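Local coordinates for protein Non-heme chloroperoxidase CPO-A1 (Streptomyces aureofaciens, PDB 1A8Q) that is a cofactor-free haloperoxidase with an alpha/beta hydrolase fold that brominates, and may act as the chlorinating enzyme of 7-chlorotetracycline biosynthesis, at residues A[4-9]-A[72-77]; A[52-57]-A[97-102]; A[68-73]-A[104-109]. All coordinates share one frame; numbering follows the deposited sequence.

Interaction 1: A[4-9]-A[72-77]; sequences TTRDGV and FADDLN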
loop_
_atom_site.group_PDB
_atom_site.type_symbol
_atom_site.label_atom_id
_atom_site.label_comp_id
_atom_site.label_asym_id
_atom_site.label_seq_id
_atom_site.Cartn_x
_atom_site.Cartn_y
_atom_site.Cartn_z
ATOM N N THR A 4 20.695 3.678 -0.069
ATOM C CA THR A 4 21.114 3.409 -1.462
ATOM C C THR A 4 20.990 1.898 -1.711
ATOM O O THR A 4 21.527 1.111 -0.928
ATOM C CB THR A 4 22.537 3.902 -1.693
ATOM O OG1 THR A 4 22.598 5.316 -1.444
ATOM C CG2 THR A 4 22.986 3.644 -3.126
ATOM N N THR A 5 20.264 1.540 -2.767
ATOM C CA THR A 5 20.003 0.121 -2.996
ATOM C C THR A 5 21.235 -0.527 -3.619
ATOM O O THR A 5 22.165 0.136 -4.069
ATOM C CB THR A 5 18.793 -0.155 -3.891
ATOM O OG1 THR A 5 19.119 0.282 -5.224
ATOM C CG2 THR A 5 17.558 0.586 -3.404
ATOM N N ARG A 6 21.094 -1.844 -3.804
ATOM C CA ARG A 6 22.132 -2.628 -4.467
ATOM C C ARG A 6 22.406 -2.165 -5.888
ATOM O O ARG A 6 23.492 -2.417 -6.448
ATOM C CB ARG A 6 21.580 -4.064 -4.519
ATOM C CG ARG A 6 20.366 -4.138 -5.454
ATOM C CD ARG A 6 19.390 -5.251 -5.082
ATOM N NE ARG A 6 18.176 -5.154 -5.903
ATOM C CZ ARG A 6 17.205 -4.277 -5.665
ATOM N NH1 ARG A 6 17.287 -3.503 -4.595
ATOM N NH2 ARG A 6 16.160 -4.183 -6.461
ATOM N N ASP A 7 21.462 -1.520 -6.536
ATOM C CA ASP A 7 21.575 -1.007 -7.887
ATOM C C ASP A 7 21.960 0.466 -7.962
ATOM O O ASP A 7 21.926 1.021 -9.076
ATOM C CB ASP A 7 20.222 -1.048 -8.610
ATOM C CG ASP A 7 19.666 -2.447 -8.739
ATOM O OD1 ASP A 7 20.451 -3.344 -9.101
ATOM O OD2 ASP A 7 18.449 -2.593 -8.486
ATOM N N GLY A 8 22.170 1.118 -6.833
ATOM C CA GLY A 8 22.567 2.521 -6.850
ATOM C C GLY A 8 21.366 3.453 -6.845
ATOM O O GLY A 8 21.547 4.672 -7.003
ATOM N N VAL A 9 20.180 2.929 -6.587
ATOM C CA VAL A 9 18.975 3.767 -6.572
ATOM C C VAL A 9 18.868 4.425 -5.205
ATOM O O VAL A 9 19.207 3.755 -4.229
ATOM C CB VAL A 9 17.740 2.921 -6.891
ATOM C CG1 VAL A 9 16.430 3.649 -6.663
ATOM C CG2 VAL A 9 17.818 2.557 -8.389
ATOM N N PHE A 72 10.565 -4.051 -6.321
ATOM C CA PHE A 72 10.071 -3.332 -5.112
ATOM C C PHE A 72 10.403 -4.100 -3.832
ATOM O O PHE A 72 10.823 -3.502 -2.841
ATOM C CB PHE A 72 8.549 -3.158 -5.157
ATOM C CG PHE A 72 8.055 -2.361 -6.352
ATOM C CD1 PHE A 72 8.837 -1.373 -6.924
ATOM C CD2 PHE A 72 6.795 -2.644 -6.875
ATOM C CE1 PHE A 72 8.340 -0.679 -8.036
ATOM C CE2 PHE A 72 6.301 -1.937 -7.957
ATOM C CZ PHE A 72 7.092 -0.936 -8.519
ATOM N N ALA A 73 10.205 -5.432 -3.872
ATOM C CA ALA A 73 10.528 -6.223 -2.666
ATOM C C ALA A 73 11.996 -6.221 -2.340
ATOM O O ALA A 73 12.420 -6.236 -1.180
ATOM C CB ALA A 73 10.053 -7.675 -2.925
ATOM N N ASP A 74 12.910 -6.223 -3.320
ATOM C CA ASP A 74 14.329 -6.237 -3.086
ATOM C C ASP A 74 14.772 -4.860 -2.566
ATOM O O ASP A 74 15.725 -4.763 -1.803
ATOM C CB ASP A 74 15.177 -6.645 -4.292
ATOM C CG ASP A 74 14.963 -8.099 -4.694
ATOM O OD1 ASP A 74 14.336 -8.868 -3.977
ATOM O OD2 ASP A 74 15.427 -8.467 -5.820
ATOM N N ASP A 75 14.136 -3.799 -3.092
ATOM C CA ASP A 75 14.429 -2.466 -2.544
ATOM C C ASP A 75 14.014 -2.426 -1.072
ATOM O O ASP A 75 14.811 -1.915 -0.275
ATOM C CB ASP A 75 13.677 -1.385 -3.318
ATOM C CG ASP A 75 14.224 -1.147 -4.725
ATOM O OD1 ASP A 75 15.275 -1.646 -5.127
ATOM O OD2 ASP A 75 13.533 -0.371 -5.438
ATOM N N LEU A 76 12.880 -2.996 -0.716
ATOM C CA LEU A 76 12.454 -3.066 0.690
ATOM C C LEU A 76 13.460 -3.887 1.486
ATOM O O LEU A 76 13.904 -3.481 2.572
ATOM C CB LEU A 76 11.023 -3.617 0.766
ATOM C CG LEU A 76 10.488 -3.885 2.188
ATOM C CD1 LEU A 76 10.366 -2.544 2.910
ATOM C CD2 LEU A 76 9.142 -4.587 2.142
ATOM N N ASN A 77 13.936 -5.008 0.909
ATOM C CA ASN A 77 14.964 -5.803 1.593
ATOM C C ASN A 77 16.221 -5.003 1.867
ATOM O O ASN A 77 16.841 -5.108 2.936
ATOM C CB ASN A 77 15.294 -7.075 0.795
ATOM C CG ASN A 77 16.396 -7.888 1.460
ATOM O OD1 ASN A 77 17.495 -8.080 0.937
ATOM N ND2 ASN A 77 16.111 -8.345 2.651
HETATM O O HOH W 1 17.316 -0.835 -6.867
#

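Interaction 2: A[52-57]-A[97-102]; sequences HDRRGH and GGELAR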
loop_
_atom_site.group_PDB
_atom_site.type_symbol
_atom_site.label_atom_id
_atom_site.label_comp_id
_atom_site.label_asym_id
_atom_site.label_seq_id
_atom_site.Cartn_x
_atom_site.Cartn_y
_atom_site.Cartn_z
ATOM N N HIS A 52 9.040 4.599 3.543
ATOM C CA HIS A 52 9.902 4.897 2.410
ATOM C C HIS A 52 9.053 5.271 1.211
ATOM O O HIS A 52 7.852 5.020 1.163
ATOM C CB HIS A 52 10.792 3.705 1.988
ATOM C CG HIS A 52 10.014 2.463 1.667
ATOM N ND1 HIS A 52 9.161 1.877 2.561
ATOM C CD2 HIS A 52 9.957 1.711 0.522
ATOM C CE1 HIS A 52 8.618 0.795 2.041
ATOM N NE2 HIS A 52 9.087 0.659 0.799
ATOM N N ASP A 53 9.691 5.938 0.245
ATOM C CA ASP A 53 9.046 6.270 -1.007
ATOM C C ASP A 53 9.539 5.246 -2.065
ATOM O O ASP A 53 10.757 5.070 -2.219
ATOM C CB ASP A 53 9.523 7.653 -1.497
ATOM C CG ASP A 53 8.996 8.806 -0.625
ATOM O OD1 ASP A 53 8.116 8.626 0.234
ATOM O OD2 ASP A 53 9.479 9.943 -0.855
ATOM N N ARG A 54 8.584 4.599 -2.702
ATOM C CA ARG A 54 8.932 3.567 -3.721
ATOM C C ARG A 54 9.761 4.228 -4.823
ATOM O O ARG A 54 9.620 5.419 -5.085
ATOM C CB ARG A 54 7.625 3.012 -4.268
ATOM C CG ARG A 54 7.786 1.893 -5.328
ATOM C CD ARG A 54 6.444 1.162 -5.567
ATOM N NE ARG A 54 6.091 0.506 -4.290
ATOM C CZ ARG A 54 5.039 0.831 -3.564
ATOM N NH1 ARG A 54 4.110 1.728 -3.873
ATOM N NH2 ARG A 54 4.865 0.179 -2.389
ATOM N N ARG A 55 10.638 3.465 -5.461
ATOM C CA ARG A 55 11.437 4.011 -6.582
ATOM C C ARG A 55 10.506 4.751 -7.511
ATOM O O ARG A 55 9.385 4.384 -7.814
ATOM C CB ARG A 55 12.162 2.870 -7.319
ATOM C CG ARG A 55 11.156 1.903 -7.954
ATOM C CD ARG A 55 11.841 0.576 -8.260
ATOM N NE ARG A 55 12.881 0.645 -9.263
ATOM C CZ ARG A 55 14.186 0.442 -9.115
ATOM N NH1 ARG A 55 14.843 0.144 -8.021
ATOM N NH2 ARG A 55 14.948 0.552 -10.213
ATOM N N GLY A 56 10.995 5.950 -8.012
ATOM C CA GLY A 56 10.112 6.697 -8.909
ATOM C C GLY A 56 8.923 7.409 -8.293
ATOM O O GLY A 56 8.061 7.900 -9.013
ATOM N N HIS A 57 8.868 7.545 -6.955
ATOM C CA HIS A 57 7.775 8.215 -6.280
ATOM C C HIS A 57 8.425 9.157 -5.235
ATOM O O HIS A 57 9.556 8.890 -4.807
ATOM C CB HIS A 57 6.871 7.203 -5.523
ATOM C CG HIS A 57 6.132 6.209 -6.394
ATOM N ND1 HIS A 57 6.754 5.229 -7.143
ATOM C CD2 HIS A 57 4.802 6.075 -6.587
ATOM C CE1 HIS A 57 5.849 4.545 -7.813
ATOM N NE2 HIS A 57 4.652 5.051 -7.513
ATOM N N GLY A 97 0.624 -3.768 -0.727
ATOM C CA GLY A 97 0.362 -5.157 -0.263
ATOM C C GLY A 97 1.043 -6.175 -1.174
ATOM O O GLY A 97 1.470 -7.214 -0.665
ATOM N N GLY A 98 1.250 -5.879 -2.469
ATOM C CA GLY A 98 2.018 -6.777 -3.313
ATOM C C GLY A 98 3.485 -6.726 -2.990
ATOM O O GLY A 98 4.238 -7.686 -3.116
ATOM N N GLU A 99 4.052 -5.519 -2.663
ATOM C CA GLU A 99 5.433 -5.420 -2.207
ATOM C C GLU A 99 5.652 -6.228 -0.931
ATOM O O GLU A 99 6.680 -6.911 -0.789
ATOM C CB GLU A 99 5.781 -3.915 -1.989
ATOM C CG GLU A 99 7.201 -3.681 -1.458
ATOM C CD GLU A 99 7.545 -2.175 -1.406
ATOM O OE1 GLU A 99 7.147 -1.473 -2.350
ATOM O OE2 GLU A 99 8.173 -1.780 -0.427
ATOM N N LEU A 100 4.705 -6.160 -0.020
ATOM C CA LEU A 100 4.779 -6.898 1.263
ATOM C C LEU A 100 4.716 -8.412 0.972
ATOM O O LEU A 100 5.632 -9.097 1.391
ATOM C CB LEU A 100 3.603 -6.479 2.130
ATOM C CG LEU A 100 3.719 -6.822 3.634
ATOM C CD1 LEU A 100 2.596 -6.105 4.417
ATOM C CD2 LEU A 100 3.542 -8.310 3.849
ATOM N N ALA A 101 3.756 -8.792 0.167
ATOM C CA ALA A 101 3.633 -10.248 -0.151
ATOM C C ALA A 101 4.847 -10.780 -0.855
ATOM O O ALA A 101 5.391 -11.869 -0.546
ATOM C CB ALA A 101 2.372 -10.413 -0.971
ATOM N N ARG A 102 5.369 -10.069 -1.863
ATOM C CA ARG A 102 6.525 -10.570 -2.598
ATOM C C ARG A 102 7.777 -10.517 -1.769
ATOM O O ARG A 102 8.656 -11.350 -1.925
ATOM C CB ARG A 102 6.630 -9.833 -3.963
ATOM C CG ARG A 102 7.819 -10.315 -4.785
ATOM C CD ARG A 102 7.695 -11.779 -5.225
ATOM N NE ARG A 102 6.358 -12.098 -5.648
ATOM C CZ ARG A 102 5.892 -11.922 -6.886
ATOM N NH1 ARG A 102 6.701 -11.413 -7.806
ATOM N NH2 ARG A 102 4.631 -12.266 -7.145
#

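Interaction 3: A[68-73]-A[104-109]; sequences DFDTFA and VGRHGT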
loop_
_atom_site.group_PDB
_atom_site.type_symbol
_atom_site.label_atom_id
_atom_site.label_comp_id
_atom_site.label_asym_id
_atom_site.label_seq_id
_atom_site.Cartn_x
_atom_site.Cartn_y
_atom_site.Cartn_z
ATOM N N ASP A 68 8.318 -3.342 -10.946
ATOM C CA ASP A 68 7.760 -4.698 -10.844
ATOM C C ASP A 68 7.906 -5.124 -9.379
ATOM O O ASP A 68 8.800 -4.637 -8.677
ATOM C CB ASP A 68 8.516 -5.667 -11.747
ATOM C CG ASP A 68 9.973 -5.802 -11.401
ATOM O OD1 ASP A 68 10.310 -6.654 -10.568
ATOM O OD2 ASP A 68 10.834 -5.064 -11.917
ATOM N N PHE A 69 7.088 -6.088 -8.961
ATOM C CA PHE A 69 7.121 -6.431 -7.525
ATOM C C PHE A 69 8.396 -7.046 -7.032
ATOM O O PHE A 69 8.690 -6.945 -5.832
ATOM C CB PHE A 69 5.881 -7.291 -7.170
ATOM C CG PHE A 69 4.644 -6.421 -7.175
ATOM C CD1 PHE A 69 4.449 -5.560 -6.125
ATOM C CD2 PHE A 69 3.728 -6.473 -8.209
ATOM C CE1 PHE A 69 3.311 -4.759 -6.100
ATOM C CE2 PHE A 69 2.586 -5.681 -8.160
ATOM C CZ PHE A 69 2.384 -4.790 -7.121
ATOM N N ASP A 70 9.126 -7.843 -7.845
ATOM C CA ASP A 70 10.396 -8.385 -7.376
ATOM C C ASP A 70 11.387 -7.253 -7.052
ATOM O O ASP A 70 12.057 -7.268 -6.033
ATOM C CB ASP A 70 10.994 -9.247 -8.500
ATOM C CG ASP A 70 10.293 -10.589 -8.622
ATOM O OD1 ASP A 70 9.579 -11.059 -7.725
ATOM O OD2 ASP A 70 10.515 -11.219 -9.694
ATOM N N THR A 71 11.441 -6.226 -7.920
ATOM C CA THR A 71 12.348 -5.106 -7.627
ATOM C C THR A 71 11.859 -4.333 -6.403
ATOM O O THR A 71 12.707 -3.983 -5.580
ATOM C CB THR A 71 12.374 -4.140 -8.830
ATOM O OG1 THR A 71 12.915 -4.885 -9.962
ATOM C CG2 THR A 71 13.296 -2.968 -8.575
ATOM N N PHE A 72 10.565 -4.051 -6.321
ATOM C CA PHE A 72 10.071 -3.332 -5.112
ATOM C C PHE A 72 10.403 -4.100 -3.832
ATOM O O PHE A 72 10.823 -3.502 -2.841
ATOM C CB PHE A 72 8.549 -3.158 -5.157
ATOM C CG PHE A 72 8.055 -2.361 -6.352
ATOM C CD1 PHE A 72 8.837 -1.373 -6.924
ATOM C CD2 PHE A 72 6.795 -2.644 -6.875
ATOM C CE1 PHE A 72 8.340 -0.679 -8.036
ATOM C CE2 PHE A 72 6.301 -1.937 -7.957
ATOM C CZ PHE A 72 7.092 -0.936 -8.519
ATOM N N ALA A 73 10.205 -5.432 -3.872
ATOM C CA ALA A 73 10.528 -6.223 -2.666
ATOM C C ALA A 73 11.996 -6.221 -2.340
ATOM O O ALA A 73 12.420 -6.236 -1.180
ATOM C CB ALA A 73 10.053 -7.675 -2.925
ATOM N N VAL A 104 7.807 -11.290 1.448
ATOM C CA VAL A 104 7.735 -12.569 2.206
ATOM C C VAL A 104 8.127 -13.735 1.290
ATOM O O VAL A 104 8.919 -14.638 1.658
ATOM C CB VAL A 104 6.348 -12.734 2.811
ATOM C CG1 VAL A 104 6.101 -14.150 3.355
ATOM C CG2 VAL A 104 6.190 -11.739 3.975
ATOM N N GLY A 105 7.624 -13.711 0.074
ATOM C CA GLY A 105 7.876 -14.817 -0.869
ATOM C C GLY A 105 9.345 -14.938 -1.200
ATOM O O GLY A 105 9.857 -16.053 -1.375
ATOM N N ARG A 106 10.073 -13.831 -1.365
ATOM C CA ARG A 106 11.439 -13.846 -1.814
ATOM C C ARG A 106 12.453 -13.916 -0.696
ATOM O O ARG A 106 13.538 -14.466 -0.885
ATOM C CB ARG A 106 11.824 -12.588 -2.646
ATOM C CG ARG A 106 11.280 -12.600 -4.053
ATOM C CD ARG A 106 11.515 -11.341 -4.846
ATOM N NE ARG A 106 12.825 -10.986 -5.311
ATOM C CZ ARG A 106 13.437 -11.483 -6.393
ATOM N NH1 ARG A 106 12.877 -12.462 -7.088
ATOM N NH2 ARG A 106 14.627 -11.054 -6.780
ATOM N N HIS A 107 12.214 -13.193 0.401
ATOM C CA HIS A 107 13.160 -13.032 1.480
ATOM C C HIS A 107 12.769 -13.715 2.786
ATOM O O HIS A 107 13.597 -13.763 3.709
ATOM C CB HIS A 107 13.285 -11.497 1.741
ATOM C CG HIS A 107 13.817 -10.845 0.480
ATOM N ND1 HIS A 107 15.126 -11.054 0.106
ATOM C CD2 HIS A 107 13.271 -10.030 -0.447
ATOM C CE1 HIS A 107 15.384 -10.388 -1.032
ATOM N NE2 HIS A 107 14.265 -9.771 -1.365
ATOM N N GLY A 108 11.538 -14.185 2.886
ATOM C CA GLY A 108 11.072 -14.873 4.091
ATOM C C GLY A 108 10.693 -13.936 5.226
ATOM O O GLY A 108 10.647 -12.707 5.081
ATOM N N THR A 109 10.381 -14.523 6.394
ATOM C CA THR A 109 9.878 -13.757 7.522
ATOM C C THR A 109 10.832 -13.664 8.702
ATOM O O THR A 109 10.409 -13.230 9.794
ATOM C CB THR A 109 8.553 -14.358 8.033
ATOM O OG1 THR A 109 8.815 -15.752 8.375
ATOM C CG2 THR A 109 7.474 -14.283 6.973
#

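Interaction 1: A[4-9]-A[72-77]
Arg6 reaches from the loop 4-9 to helix residues 72-77 and grips Asp75 end-on, sending two nitrogens to a single carboxylate oxygen. Arg6 NH1 lies 2.8 Å from Asp75 OD1, and Arg6 NH2 lies 3.0 Å from the same oxygen. Both bonds are noticeably bent. OD1 is close to the guanidinium plane but offers its two donors different approaches: NH1 takes the anti lone pair, whereas NH2 comes from above the carboxylate plane. The planes of the two groups are turned 53° apart. Asp78, on the same helix, forms a second salt bridge with NH1, and Arg55 pairs with the other oxygen of Asp75.

The flat guanidinium is also sandwiched. Asp74 CB lies over the centre of one face, 3.4 Å from Arg6 CZ, while Asp7 OD2 stands over the rim of the opposite face as a charge partner, with no N-H aimed at it. Thr5 CG2 packs against the bridged oxygen itself, 3.6 Å from Asp75 OD1.

One water completes the polar joint. It accepts from Thr5 OG1 at 2.7 Å and donates to Asp7 OD2 and to Asp75 OD1. Set between the backbone N and the carbonyl carbon (chi1 69°), Thr5 OG1 also accepts from the backbone N of Asp7 and of Val9, and this hydroxyl thus steadies the loop while holding the water.

The loop combines an ST turn at Thr5 with a type I turn from Thr5 to Gly8, the tight link of a beta hairpin between strands 2-4 and 10-16, tied by a salt-bridge network to helix 69-82.

Interaction 2: A[52-57]-A[97-102]
Glu99 OE1 is gripped by two nitrogens of Arg54, NH2 at 2.8 Å and NE at 3.0 Å, in a side-on salt bridge that brings both N-H groups to one oxygen. OE1 lies in the guanidinium plane. The carboxylate, however, is turned almost perpendicular to that plane, at 84°: NE meets OE1 nearly along its C-O axis, and NH2 comes from above the carboxylate plane. The bonds are moderately bent.

His52 NE2 donates to the second oxygen, Glu99 OE2, at 2.9 Å with an N-H...O angle of 158°, in the ring plane and onto the syn lone pair. Three N-H groups thus satisfy one buried carboxylate, and the nearby positive charge of Arg54 would be expected to help keep it ionised.

Glu99 holds its CG anti to the backbone N (chi1 178°) and continues extended, which carries the carboxylate from the helix across to the loop. Arg54 meets it from the opposite direction through a bend at chi3, which turns the NE-NH2 edge to the acid. Its NH1 bonds the carbonyl of His26, and Phe72 makes a cation-pi contact with it. The Arg54 side chain lies about 8 Å from that of the catalytic Ser94, so the contact sits near the active site without belonging to the triad.

His52 ends strand 48-52, Arg54 begins the type II turn that follows, and Glu99 belongs to helix 96-107; Ile25 of strand 21-25 packs against all three side chains, while Phe72 and Leu76 of helix 69-82 also touch Glu99.

Interaction 3: A[68-73]-A[104-109]
Asp70 lies over one face of the Arg106 guanidinium, its CB above the centre of the plane, 3.9 Å from Arg106 CZ. The carboxylate and guanidinium planes are only 26° apart, so the two flat groups stack although the side chains themselves cross at about a right angle. The carboxylate sits toward NH1, with Asp70 CG 3.5 Å from Arg106 NH1. Asp70 OD1 also touches the aliphatic part of the arginine, 3.5 Å from Arg106 CD. A bend at chi3 (71°) turns the guanidinium face toward the aspartate.

Farther along the helix, Ala73 contributes nonpolar packing, with its CB 4.4 Å from Arg106 CD. The ring of His107 approaches the same residue obliquely, its CD2 4.0 Å from Ala73 O. Arg106 and His107 find their stronger partner one residue beyond Ala73, in Asp74, which forms a salt bridge with Arg106 NH2 and probably accepts a hydrogen bond from His107 NE2.

The contact packs the first turns of helix 69-82, just after the Asp68 N-cap, against the C-terminal end of helix 96-107, away from the catalytic residues.

The Asp70-Arg106 salt bridge is long, 3.6 Å from Asp70 OD1 to Arg106 NH1, and no N-H points at the oxygen. The pair is therefore probably held by charge attraction and stacking rather than by a directed bond, while Arg102 supplies Asp70 with its closer salt bridge.

From the N terminus, the hairpin turn 4-9 comes first, and interaction 1 closes a long loop by bringing it onto helix 69-82. Residues 52-57 leave the sheet inside that loop and meet helix 96-107 beyond it, so interaction 2 crosses interaction 1. Interaction 3 starts at 68-73, where it shares Phe72 and Ala73 with interaction 1, and closes a shorter loop at 104-109, crossing interaction 2 in turn. Salt bridges connect each contact to the other two. Together they tie the helices 69-82 and 96-107 to the edge hairpin of the sheet and to the segment after strand 48-52.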